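Local atomic coordinates of Galactose/lactose metabolism regulatory protein GAL80 (Saccharomyces cerevisiae, PDB entry 3BTV), a protein that represses yeast galactose and lactose metabolic genes by binding the activator GAL4 and blocking its transcriptional activation when no inducing sugar is present. Residues Lys32-Ala35 against Ile36-Tyr40; Ala96-Val99 against Ala100-Tyr103; Leu128-Ser131 against Leu132-Glu136; Gly206-Leu209 against Val210-Thr213. The protein carries 1 engineered substitution. All coordinates share one frame; numbering follows the deposited sequence.

Contact 1 (Lys32-Ala35 against Ile36-Tyr40); sequences KGWA and IKTHY
T38 folds its hydroxyl back over the carbonyl of W34, whose oxygen takes one good bond and two weak ones. T38 CB stands 3.6 Å from W34 O. Its methyl CG2 keeps 3.8 Å from W34 O, while OG1 donates to W34 O at 2.8 Å, coming in from above the carbonyl plane. A chi1 of 52° does this, placing OG1 between the backbone N and the carbonyl carbon. The two weak bonds come from the backbone N atoms of K37 and T38, and T38 N also makes a long, weak bond to A35 O. These bonds close the turn in the loop that follows strand 21-26, the first of the Rossmann fold, and lead into helix 39-45, with T38 at the N-cap position although its side chain makes no capping bond. A35 O receives Y40 N at 2.9 Å, a fairly straight bond (161°) spanning five residues and nearly in line with the C=O. The extended K37 chain runs past G33 O, with CE 3.7 Å from it, and I36 CG2 meets G33 O at 3.2 Å. W34 CD1 lies 3.9 Å from T38 OG1; the indole nitrogen NE1 bonds to E125 OE2, which H39 NE2 also reaches, while H39 ND1 bonds to Y372.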
ATOM      1  N   LYS B  32      -4.708 -37.331  12.705  1.00 91.05           N
ATOM      2  CA  LYS B  32      -3.954 -36.460  11.814  1.00 91.37           C
ATOM      3  C   LYS B  32      -4.881 -35.540  11.022  1.00106.08           C
ATOM      4  O   LYS B  32      -6.056 -35.852  10.822  1.00 90.82           O
ATOM      5  CB  LYS B  32      -3.104 -37.309  10.861  1.00108.71           C
ATOM      6  CG  LYS B  32      -1.996 -36.555  10.137  1.00129.96           C
ATOM      7  CD  LYS B  32      -1.113 -37.506   9.336  1.00134.05           C
ATOM      8  CE  LYS B  32       0.014 -36.766   8.627  1.00130.59           C
ATOM      9  NZ  LYS B  32       0.873 -37.682   7.826  1.00120.33           N
ATOM     10  N   GLY B  33      -4.349 -34.404  10.577  1.00102.00           N
ATOM     11  CA  GLY B  33      -5.116 -33.473   9.768  1.00 74.60           C
ATOM     12  C   GLY B  33      -5.757 -32.354  10.565  1.00 78.97           C
ATOM     13  O   GLY B  33      -5.641 -32.296  11.789  1.00 81.30           O
ATOM     14  N   TRP B  34      -6.449 -31.462   9.867  1.00 68.08           N
ATOM     15  CA  TRP B  34      -7.045 -30.303  10.516  1.00 72.32           C
ATOM     16  C   TRP B  34      -8.567 -30.375  10.605  1.00 75.46           C
ATOM     17  O   TRP B  34      -9.185 -29.579  11.305  1.00 71.19           O
ATOM     18  CB  TRP B  34      -6.616 -29.016   9.815  1.00 89.67           C
ATOM     19  CG  TRP B  34      -7.286 -28.796   8.509  1.00110.15           C
ATOM     20  CD1 TRP B  34      -8.279 -27.900   8.237  1.00126.51           C
ATOM     21  CD2 TRP B  34      -7.015 -29.483   7.283  1.00127.95           C
ATOM     22  NE1 TRP B  34      -8.641 -27.986   6.916  1.00143.49           N
ATOM     23  CE2 TRP B  34      -7.880 -28.952   6.308  1.00139.45           C
ATOM     24  CE3 TRP B  34      -6.123 -30.497   6.915  1.00122.95           C
ATOM     25  CZ2 TRP B  34      -7.880 -29.399   4.987  1.00127.42           C
ATOM     26  CZ3 TRP B  34      -6.125 -30.939   5.602  1.00118.06           C
ATOM     27  CH2 TRP B  34      -6.998 -30.392   4.655  1.00120.08           C
ATOM     28  N   ALA B  35      -9.179 -31.324   9.902  1.00 64.09           N
ATOM     29  CA  ALA B  35     -10.616 -31.498  10.031  1.00 65.47           C
ATOM     30  C   ALA B  35     -10.919 -31.895  11.469  1.00 70.12           C
ATOM     31  O   ALA B  35     -11.913 -31.458  12.048  1.00 70.54           O
ATOM     32  CB  ALA B  35     -11.117 -32.549   9.071  1.00 64.15           C
ATOM     33  N   ILE B  36     -10.045 -32.719  12.042  1.00 58.98           N
ATOM     34  CA  ILE B  36     -10.193 -33.153  13.425  1.00 53.99           C
ATOM     35  C   ILE B  36     -10.079 -31.970  14.392  1.00 53.83           C
ATOM     36  O   ILE B  36     -10.660 -31.982  15.477  1.00 71.10           O
ATOM     37  CB  ILE B  36      -9.154 -34.231  13.792  1.00 64.60           C
ATOM     38  CG1 ILE B  36      -9.451 -34.807  15.176  1.00 73.74           C
ATOM     39  CG2 ILE B  36      -7.742 -33.665  13.733  1.00 72.44           C
ATOM     40  CD1 ILE B  36     -10.780 -35.535  15.255  1.00 84.04           C
ATOM     41  N   LYS B  37      -9.348 -30.941  13.977  1.00 56.29           N
ATOM     42  CA  LYS B  37      -9.087 -29.793  14.841  1.00 60.77           C
ATOM     43  C   LYS B  37     -10.074 -28.634  14.669  1.00 69.79           C
ATOM     44  O   LYS B  37     -10.135 -27.744  15.519  1.00 60.77           O
ATOM     45  CB  LYS B  37      -7.653 -29.294  14.641  1.00 66.52           C
ATOM     46  CG  LYS B  37      -6.585 -30.317  15.010  1.00 68.23           C
ATOM     47  CD  LYS B  37      -5.188 -29.800  14.683  1.00 86.10           C
ATOM     48  CE  LYS B  37      -4.128 -30.879  14.873  1.00110.74           C
ATOM     49  NZ  LYS B  37      -2.767 -30.405  14.478  1.00118.02           N
ATOM     50  N   THR B  38     -10.844 -28.641  13.585  1.00 63.71           N
ATOM     51  CA  THR B  38     -11.756 -27.534  13.308  1.00 61.51           C
ATOM     52  C   THR B  38     -13.185 -28.004  13.115  1.00 53.61           C
ATOM     53  O   THR B  38     -14.063 -27.671  13.899  1.00 54.11           O
ATOM     54  CB  THR B  38     -11.321 -26.740  12.064  1.00 67.29           C
ATOM     55  OG1 THR B  38     -11.124 -27.641  10.964  1.00 62.17           O
ATOM     56  CG2 THR B  38     -10.031 -25.984  12.344  1.00 57.93           C
ATOM     57  N   HIS B  39     -13.420 -28.771  12.058  1.00 56.26           N
ATOM     58  CA  HIS B  39     -14.757 -29.285  11.792  1.00 54.62           C
ATOM     59  C   HIS B  39     -15.277 -30.153  12.933  1.00 62.32           C
ATOM     60  O   HIS B  39     -16.419 -30.001  13.365  1.00 64.76           O
ATOM     61  CB  HIS B  39     -14.780 -30.077  10.485  1.00 62.52           C
ATOM     62  CG  HIS B  39     -14.630 -29.226   9.268  1.00 58.82           C
ATOM     63  ND1 HIS B  39     -15.699 -28.870   8.473  1.00 67.25           N
ATOM     64  CD2 HIS B  39     -13.541 -28.642   8.717  1.00 63.42           C
ATOM     65  CE1 HIS B  39     -15.273 -28.107   7.481  1.00 59.68           C
ATOM     66  NE2 HIS B  39     -13.967 -27.954   7.606  1.00 77.91           N
ATOM     67  N   TYR B  40     -14.443 -31.058  13.429  1.00 60.29           N
ATOM     68  CA  TYR B  40     -14.919 -32.012  14.426  1.00 67.14           C
ATOM     69  C   TYR B  40     -15.438 -31.338  15.697  1.00 66.31           C
ATOM     70  O   TYR B  40     -16.578 -31.568  16.106  1.00 71.81           O
ATOM     71  CB  TYR B  40     -13.866 -33.072  14.762  1.00 70.11           C
ATOM     72  CG  TYR B  40     -14.321 -34.002  15.865  1.00 80.89           C
ATOM     73  CD1 TYR B  40     -13.675 -34.024  17.095  1.00 98.66           C
ATOM     74  CD2 TYR B  40     -15.420 -34.835  15.689  1.00 81.05           C
ATOM     75  CE1 TYR B  40     -14.096 -34.865  18.113  1.00107.80           C
ATOM     76  CE2 TYR B  40     -15.849 -35.684  16.703  1.00 83.96           C
ATOM     77  CZ  TYR B  40     -15.185 -35.693  17.913  1.00104.76           C
ATOM     78  OH  TYR B  40     -15.609 -36.533  18.924  1.00117.99           O
TER
HETATM   79  O   HOH W   1      -8.928 -34.785  10.156  1.00 75.21           O

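Contact 2 (Ala96-Val99 against Ala100-Tyr103); sequences AIQV and ASHY
From Q98 the backbone winds into two successive turns, S101 N bonding to Q98 O at 2.8 Å and H102 N to V99 O at 2.9 Å, each donor lying above the plane of its carbonyl. The imidazole of H102 lies back over the preceding chain, one face on V99 CA, a CH-pi contact with the carbon 3.7 Å from the ring centroid and only 3° off the normal. At the ring edge, in plane, I97 CG1 approaches H102 CD2 to 3.7 Å. CG of H102 lies anti to the carbonyl carbon (chi1 -80°), which carries the ring back toward 97-99, where NE2 makes a bent and weak bond (127°) to I97 O; ND1 bonds instead to the carbonyl of L128. This is the loop leaving strand 92-95, the neighbour of the first strand in the Rossmann sheet, where it enters helix 102-112. Q98 and S101 meet through their polar ends. The glutamine stretches out beyond CG, and S101 OG donates weakly to OE1 of Q98 at 3.0 Å, lying also 3.3 Å from Q98 CG. On the same serine, I97 CD1 touches S101 CB at 3.6 Å.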
ATOM      1  N   ALA B  96     -12.825 -32.236   3.187  1.00 71.04           N
ATOM      2  CA  ALA B  96     -11.738 -31.544   3.879  1.00 75.15           C
ATOM      3  C   ALA B  96     -10.398 -32.214   3.581  1.00 77.90           C
ATOM      4  O   ALA B  96      -9.707 -32.701   4.478  1.00 75.64           O
ATOM      5  CB  ALA B  96     -12.002 -31.483   5.375  1.00 66.54           C
ATOM      6  N   ILE B  97     -10.054 -32.240   2.300  1.00 68.93           N
ATOM      7  CA  ILE B  97      -8.801 -32.810   1.833  1.00 69.73           C
ATOM      8  C   ILE B  97      -8.019 -31.705   1.141  1.00 74.12           C
ATOM      9  O   ILE B  97      -8.541 -30.610   0.946  1.00 66.82           O
ATOM     10  CB  ILE B  97      -9.053 -33.928   0.816  1.00 72.13           C
ATOM     11  CG1 ILE B  97      -9.935 -33.410  -0.321  1.00 65.57           C
ATOM     12  CG2 ILE B  97      -9.709 -35.127   1.487  1.00 76.32           C
ATOM     13  CD1 ILE B  97     -10.166 -34.421  -1.423  1.00 68.51           C
ATOM     14  N   GLN B  98      -6.780 -31.991   0.756  1.00 62.33           N
ATOM     15  CA  GLN B  98      -5.945 -30.980   0.114  1.00 65.43           C
ATOM     16  C   GLN B  98      -6.593 -30.479  -1.177  1.00 56.78           C
ATOM     17  O   GLN B  98      -7.186 -31.256  -1.929  1.00 67.57           O
ATOM     18  CB  GLN B  98      -4.559 -31.548  -0.182  1.00 69.91           C
ATOM     19  CG  GLN B  98      -4.588 -32.770  -1.068  1.00 94.60           C
ATOM     20  CD  GLN B  98      -3.203 -33.188  -1.513  1.00120.88           C
ATOM     21  OE1 GLN B  98      -3.051 -34.013  -2.415  1.00120.69           O
ATOM     22  NE2 GLN B  98      -2.182 -32.615  -0.882  1.00119.52           N
ATOM     23  N   VAL B  99      -6.479 -29.180  -1.428  1.00 65.43           N
ATOM     24  CA  VAL B  99      -7.085 -28.572  -2.608  1.00 52.38           C
ATOM     25  C   VAL B  99      -6.709 -29.336  -3.880  1.00 65.01           C
ATOM     26  O   VAL B  99      -7.548 -29.553  -4.749  1.00 66.83           O
ATOM     27  CB  VAL B  99      -6.699 -27.087  -2.732  1.00 57.88           C
ATOM     28  CG1 VAL B  99      -7.317 -26.474  -3.976  1.00 57.76           C
ATOM     29  CG2 VAL B  99      -7.136 -26.321  -1.480  1.00 62.81           C
ATOM     30  N   ALA B 100      -5.460 -29.773  -3.979  1.00 61.12           N
ATOM     31  CA  ALA B 100      -5.010 -30.489  -5.176  1.00 63.51           C
ATOM     32  C   ALA B 100      -5.820 -31.754  -5.479  1.00 69.03           C
ATOM     33  O   ALA B 100      -5.772 -32.265  -6.596  1.00 75.72           O
ATOM     34  CB  ALA B 100      -3.520 -30.820  -5.083  1.00 67.42           C
ATOM     35  N   SER B 101      -6.559 -32.253  -4.487  1.00 72.55           N
ATOM     36  CA  SER B 101      -7.362 -33.465  -4.652  1.00 67.96           C
ATOM     37  C   SER B 101      -8.852 -33.180  -4.839  1.00 72.51           C
ATOM     38  O   SER B 101      -9.631 -34.104  -5.090  1.00 72.71           O
ATOM     39  CB  SER B 101      -7.187 -34.393  -3.444  1.00 73.94           C
ATOM     40  OG  SER B 101      -5.837 -34.799  -3.308  1.00 92.03           O
ATOM     41  N   HIS B 102      -9.240 -31.913  -4.707  1.00 68.27           N
ATOM     42  CA  HIS B 102     -10.650 -31.515  -4.780  1.00 67.87           C
ATOM     43  C   HIS B 102     -11.329 -31.962  -6.068  1.00 64.16           C
ATOM     44  O   HIS B 102     -12.372 -32.609  -6.037  1.00 72.85           O
ATOM     45  CB  HIS B 102     -10.788 -29.996  -4.639  1.00 60.28           C
ATOM     46  CG  HIS B 102     -10.723 -29.508  -3.223  1.00 58.74           C
ATOM     47  ND1 HIS B 102     -10.919 -28.186  -2.882  1.00 59.04           N
ATOM     48  CD2 HIS B 102     -10.501 -30.165  -2.061  1.00 62.69           C
ATOM     49  CE1 HIS B 102     -10.804 -28.047  -1.572  1.00 62.77           C
ATOM     50  NE2 HIS B 102     -10.551 -29.235  -1.050  1.00 57.08           N
ATOM     51  N   TYR B 103     -10.740 -31.598  -7.199  1.00 71.53           N
ATOM     52  CA  TYR B 103     -11.326 -31.905  -8.498  1.00 71.16           C
ATOM     53  C   TYR B 103     -11.472 -33.407  -8.704  1.00 77.16           C
ATOM     54  O   TYR B 103     -12.556 -33.892  -9.042  1.00 84.39           O
ATOM     55  CB  TYR B 103     -10.480 -31.283  -9.609  1.00 72.14           C
ATOM     56  CG  TYR B 103     -11.060 -31.398 -10.997  1.00 79.52           C
ATOM     57  CD1 TYR B 103     -12.083 -30.555 -11.421  1.00 86.90           C
ATOM     58  CD2 TYR B 103     -10.559 -32.328 -11.900  1.00 83.00           C
ATOM     59  CE1 TYR B 103     -12.604 -30.652 -12.705  1.00 81.72           C
ATOM     60  CE2 TYR B 103     -11.070 -32.432 -13.180  1.00 91.34           C
ATOM     61  CZ  TYR B 103     -12.093 -31.593 -13.576  1.00 97.66           C
ATOM     62  OH  TYR B 103     -12.604 -31.696 -14.849  1.00104.88           O
TER

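Contact 3 (Leu128-Ser131 against Leu132-Glu136); sequences LACS and LDQAE
S131 OG accepts the backbone N of Q134, and the Q134 side chain reaches back to C130 N, across the start of helix 132-143, where S131 is the N-cap residue; this is where the chain leaves strand 121-125 of the Rossmann fold and turns into the next helix. The CB-OG bond of S131 stands roughly at a right angle to the run of the glutamine chain. OG accepts Q134 N at 3.1 Å, nearly straight at 170°; the serine's chi1 of 67° puts the oxygen between its own backbone N and carbonyl carbon and sets it over the first turn, facing Q134 N. The extended chain of Q134 passes alongside this oxygen, which lies 3.5 Å from Q134 CB. Its amide oxygen OE1 ends beside the loop and accepts C130 N at 3.0 Å, the donor tilted from the amide plane. An amide N that precedes the helix is thus met by a side chain from inside it. Were an alanine here instead of Q134, C130 N would probably lose this acceptor and the loop at 129-130 could shift against the helix. The apolar part of the same chain is packed closely: A129 CB sits 3.4 Å from Q134 CB. A135 CB meets L128 CD2 at 4.2 Å, a loose apolar contact, and H412 of helix 405-424 lies against both residues. The regular helix bonding starts at once, A135 N donating to S131 O at 2.9 Å, while the CB of A135 rests 3.5 Å from that same oxygen.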
ATOM      1  N   LEU B 128     -11.458 -23.705  -3.611  1.00 53.52           N
ATOM      2  CA  LEU B 128     -12.333 -24.673  -4.250  1.00 53.17           C
ATOM      3  C   LEU B 128     -11.527 -25.617  -5.143  1.00 53.49           C
ATOM      4  O   LEU B 128     -11.714 -26.830  -5.106  1.00 61.61           O
ATOM      5  CB  LEU B 128     -13.425 -23.969  -5.065  1.00 53.74           C
ATOM      6  CG  LEU B 128     -14.384 -24.920  -5.794  1.00 58.02           C
ATOM      7  CD1 LEU B 128     -14.964 -25.966  -4.830  1.00 61.15           C
ATOM      8  CD2 LEU B 128     -15.499 -24.142  -6.483  1.00 61.86           C
ATOM      9  N   ALA B 129     -10.613 -25.057  -5.927  1.00 59.11           N
ATOM     10  CA  ALA B 129      -9.804 -25.869  -6.831  1.00 56.37           C
ATOM     11  C   ALA B 129      -8.448 -25.224  -7.107  1.00 57.99           C
ATOM     12  O   ALA B 129      -8.110 -24.188  -6.526  1.00 59.53           O
ATOM     13  CB  ALA B 129     -10.548 -26.113  -8.127  1.00 62.05           C
ATOM     14  N   CYS B 130      -7.671 -25.854  -7.981  1.00 64.83           N
ATOM     15  CA  CYS B 130      -6.323 -25.380  -8.319  1.00 66.09           C
ATOM     16  C   CYS B 130      -6.286 -24.363  -9.448  1.00 69.40           C
ATOM     17  O   CYS B 130      -5.240 -23.773  -9.719  1.00 73.23           O
ATOM     18  CB  CYS B 130      -5.441 -26.568  -8.707  1.00 71.61           C
ATOM     19  SG  CYS B 130      -5.200 -27.708  -7.346  1.00 80.51           S
ATOM     20  N   SER B 131      -7.416 -24.177 -10.122  1.00 63.25           N
ATOM     21  CA  SER B 131      -7.504 -23.217 -11.219  1.00 58.51           C
ATOM     22  C   SER B 131      -8.946 -22.781 -11.403  1.00 61.20           C
ATOM     23  O   SER B 131      -9.869 -23.467 -10.958  1.00 65.83           O
ATOM     24  CB  SER B 131      -7.002 -23.842 -12.517  1.00 57.98           C
ATOM     25  OG  SER B 131      -7.876 -24.890 -12.933  1.00 63.85           O
ATOM     26  N   LEU B 132      -9.133 -21.640 -12.057  1.00 65.84           N
ATOM     27  CA  LEU B 132     -10.470 -21.143 -12.352  1.00 70.11           C
ATOM     28  C   LEU B 132     -11.207 -22.181 -13.213  1.00 64.92           C
ATOM     29  O   LEU B 132     -12.377 -22.505 -12.977  1.00 76.70           O
ATOM     30  CB  LEU B 132     -10.379 -19.780 -13.055  1.00 59.69           C
ATOM     31  CG  LEU B 132     -11.694 -19.150 -13.512  1.00 65.10           C
ATOM     32  CD1 LEU B 132     -12.665 -19.054 -12.354  1.00 54.65           C
ATOM     33  CD2 LEU B 132     -11.463 -17.800 -14.139  1.00 52.74           C
ATOM     34  N   ASP B 133     -10.503 -22.729 -14.194  1.00 64.50           N
ATOM     35  CA  ASP B 133     -11.070 -23.786 -15.036  1.00 66.16           C
ATOM     36  C   ASP B 133     -11.669 -24.920 -14.210  1.00 75.03           C
ATOM     37  O   ASP B 133     -12.836 -25.276 -14.388  1.00 74.92           O
ATOM     38  CB  ASP B 133     -10.018 -24.340 -15.994  1.00 90.73           C
ATOM     39  CG  ASP B 133      -9.787 -23.437 -17.188  1.00113.88           C
ATOM     40  OD1 ASP B 133     -10.651 -22.575 -17.459  1.00107.33           O
ATOM     41  OD2 ASP B 133      -8.745 -23.589 -17.858  1.00130.47           O
ATOM     42  N   GLN B 134     -10.869 -25.487 -13.309  1.00 70.55           N
ATOM     43  CA  GLN B 134     -11.356 -26.516 -12.392  1.00 62.96           C
ATOM     44  C   GLN B 134     -12.536 -26.017 -11.569  1.00 55.01           C
ATOM     45  O   GLN B 134     -13.515 -26.742 -11.380  1.00 64.88           O
ATOM     46  CB  GLN B 134     -10.248 -26.948 -11.425  1.00 77.13           C
ATOM     47  CG  GLN B 134      -9.320 -28.034 -11.941  1.00 79.08           C
ATOM     48  CD  GLN B 134      -8.470 -28.660 -10.835  1.00 81.38           C
ATOM     49  OE1 GLN B 134      -8.485 -28.215  -9.680  1.00 74.85           O
ATOM     50  NE2 GLN B 134      -7.732 -29.705 -11.187  1.00 78.18           N
ATOM     51  N   ALA B 135     -12.428 -24.789 -11.052  1.00 57.74           N
ATOM     52  CA  ALA B 135     -13.471 -24.250 -10.176  1.00 60.81           C
ATOM     53  C   ALA B 135     -14.809 -24.178 -10.915  1.00 68.48           C
ATOM     54  O   ALA B 135     -15.856 -24.569 -10.387  1.00 74.11           O
ATOM     55  CB  ALA B 135     -13.068 -22.867  -9.630  1.00 54.26           C
ATOM     56  N   GLU B 136     -14.764 -23.688 -12.147  1.00 68.26           N
ATOM     57  CA  GLU B 136     -15.956 -23.631 -12.987  1.00 67.04           C
ATOM     58  C   GLU B 136     -16.558 -24.998 -13.273  1.00 62.83           C
ATOM     59  O   GLU B 136     -17.780 -25.160 -13.246  1.00 79.43           O
ATOM     60  CB  GLU B 136     -15.677 -22.855 -14.275  1.00 71.08           C
ATOM     61  CG  GLU B 136     -15.843 -21.361 -14.059  1.00 58.30           C
ATOM     62  CD  GLU B 136     -15.182 -20.517 -15.125  1.00 96.28           C
ATOM     63  OE1 GLU B 136     -14.580 -21.092 -16.059  1.00111.94           O
ATOM     64  OE2 GLU B 136     -15.267 -19.272 -15.020  1.00 90.91           O
TER

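Contact 4 (Gly206-Leu209 against Val210-Thr213); sequences GVDL and VTTT
Above the plane of the D208 carboxylate, T211 N donates to D208 OD1 at 2.8 Å, a straight bond 45° out of that plane. On the syn side of the other oxygen, T211 OG1 donates to D208 OD2 at 2.6 Å, only 23° out of plane, so that one threonine grips the flat group twice. V210 N adds a weak bond to OD1, and the hydroxyl of Y419 in helix 405-424 makes another weak one to that oxygen. With chi1 at 67°, CG is tucked between the backbone N and the carbonyl carbon, which brings the carboxylate over the amides of the first turn that have no helical acceptor before them: D208 is the N-cap of helix 209-225, in the C-terminal domain. Its main chain is held too. D208 N donates to T212 OG1 at 3.1 Å, and T212 N returns to D208 O at 2.9 Å. The turn that follows, 210-213, is of the wider pi type. V207 packs across the T212 hydroxyl, its CG1 3.8 Å from OG1. Replacing D208 by an alanine would probably leave the amides of V210 and T211, and the T211 hydroxyl, without their carboxylate acceptors and unsettle the helix start. Since the bonds from V210 and T211 all donate to the carboxylate, it is probably held as the anion.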
ATOM      1  N   GLY B 206      -3.046 -25.192  -5.710  1.00 55.01           N
ATOM      2  CA  GLY B 206      -4.193 -24.556  -5.077  1.00 57.14           C
ATOM      3  C   GLY B 206      -3.950 -23.963  -3.696  1.00 60.02           C
ATOM      4  O   GLY B 206      -4.898 -23.590  -2.999  1.00 56.44           O
ATOM      5  N   VAL B 207      -2.687 -23.873  -3.293  1.00 55.92           N
ATOM      6  CA  VAL B 207      -2.335 -23.286  -2.003  1.00 53.48           C
ATOM      7  C   VAL B 207      -1.137 -22.361  -2.161  1.00 53.70           C
ATOM      8  O   VAL B 207      -0.076 -22.789  -2.582  1.00 52.65           O
ATOM      9  CB  VAL B 207      -2.010 -24.347  -0.939  1.00 62.31           C
ATOM     10  CG1 VAL B 207      -1.826 -23.685   0.428  1.00 52.54           C
ATOM     11  CG2 VAL B 207      -3.105 -25.392  -0.877  1.00 69.47           C
ATOM     12  N   ASP B 208      -1.316 -21.089  -1.825  1.00 50.26           N
ATOM     13  CA  ASP B 208      -0.263 -20.104  -2.014  1.00 48.64           C
ATOM     14  C   ASP B 208      -0.685 -18.760  -1.445  1.00 41.43           C
ATOM     15  O   ASP B 208      -1.833 -18.570  -1.037  1.00 46.46           O
ATOM     16  CB  ASP B 208       0.085 -19.956  -3.502  1.00 53.07           C
ATOM     17  CG  ASP B 208      -1.040 -19.340  -4.307  1.00 65.67           C
ATOM     18  OD1 ASP B 208      -1.193 -18.101  -4.277  1.00 57.14           O
ATOM     19  OD2 ASP B 208      -1.768 -20.096  -4.975  1.00 59.47           O
ATOM     20  N   LEU B 209       0.264 -17.830  -1.438  1.00 48.35           N
ATOM     21  CA  LEU B 209       0.076 -16.520  -0.820  1.00 40.79           C
ATOM     22  C   LEU B 209      -1.123 -15.785  -1.404  1.00 48.60           C
ATOM     23  O   LEU B 209      -1.871 -15.119  -0.691  1.00 43.88           O
ATOM     24  CB  LEU B 209       1.331 -15.663  -1.016  1.00 49.74           C
ATOM     25  CG  LEU B 209       1.248 -14.253  -0.419  1.00 47.18           C
ATOM     26  CD1 LEU B 209       1.043 -14.363   1.096  1.00 48.17           C
ATOM     27  CD2 LEU B 209       2.480 -13.425  -0.736  1.00 38.84           C
ATOM     28  N   VAL B 210      -1.294 -15.884  -2.714  1.00 39.56           N
ATOM     29  CA  VAL B 210      -2.356 -15.142  -3.367  1.00 43.33           C
ATOM     30  C   VAL B 210      -3.704 -15.829  -3.190  1.00 50.54           C
ATOM     31  O   VAL B 210      -4.672 -15.243  -2.676  1.00 44.84           O
ATOM     32  CB  VAL B 210      -2.060 -14.951  -4.849  1.00 43.33           C
ATOM     33  CG1 VAL B 210      -3.144 -14.101  -5.485  1.00 44.06           C
ATOM     34  CG2 VAL B 210      -0.703 -14.289  -5.015  1.00 42.95           C
ATOM     35  N   THR B 211      -3.748 -17.086  -3.604  1.00 49.48           N
ATOM     36  CA  THR B 211      -4.977 -17.850  -3.601  1.00 43.44           C
ATOM     37  C   THR B 211      -5.544 -17.973  -2.203  1.00 43.83           C
ATOM     38  O   THR B 211      -6.752 -17.860  -1.990  1.00 50.16           O
ATOM     39  CB  THR B 211      -4.728 -19.271  -4.148  1.00 48.69           C
ATOM     40  OG1 THR B 211      -4.186 -19.177  -5.474  1.00 51.98           O
ATOM     41  CG2 THR B 211      -6.023 -20.060  -4.170  1.00 46.87           C
ATOM     42  N   THR B 212      -4.667 -18.204  -1.240  1.00 43.14           N
ATOM     43  CA  THR B 212      -5.122 -18.578   0.085  1.00 45.10           C
ATOM     44  C   THR B 212      -5.200 -17.387   1.027  1.00 50.54           C
ATOM     45  O   THR B 212      -6.285 -16.998   1.457  1.00 53.57           O
ATOM     46  CB  THR B 212      -4.223 -19.675   0.680  1.00 57.13           C
ATOM     47  OG1 THR B 212      -4.010 -20.692  -0.308  1.00 53.72           O
ATOM     48  CG2 THR B 212      -4.872 -20.295   1.932  1.00 50.51           C
ATOM     49  N   THR B 213      -4.049 -16.805   1.335  1.00 46.35           N
ATOM     50  CA  THR B 213      -3.966 -15.748   2.331  1.00 37.79           C
ATOM     51  C   THR B 213      -4.645 -14.476   1.851  1.00 43.22           C
ATOM     52  O   THR B 213      -5.518 -13.943   2.511  1.00 42.46           O
ATOM     53  CB  THR B 213      -2.512 -15.426   2.685  1.00 54.86           C
ATOM     54  OG1 THR B 213      -1.826 -16.640   2.991  1.00 57.95           O
ATOM     55  CG2 THR B 213      -2.453 -14.490   3.896  1.00 53.42           C
TER

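All four contacts sit where a loop enters a helix, but they differ in depth and chemistry. Contacts 1, 2 and 3 belong to the Rossmann part, after strands 21-26, 92-95 and 121-125, and are partly buried; contact 1 has the most exposed residues. Contact 4, in the C-terminal domain, is buried, and there a charged side chain caps the helix where contact 3 uses a serine and contact 1 no side-chain cap. Contact 2 touches all three others, whereas contact 1 touches only contact 2. Most of these meetings are apolar packing; the polar exception is the probable hydrogen bond from H102 to the L128 carbonyl. Through V99 and C130, both against G206, the Rossmann loops join contact 4.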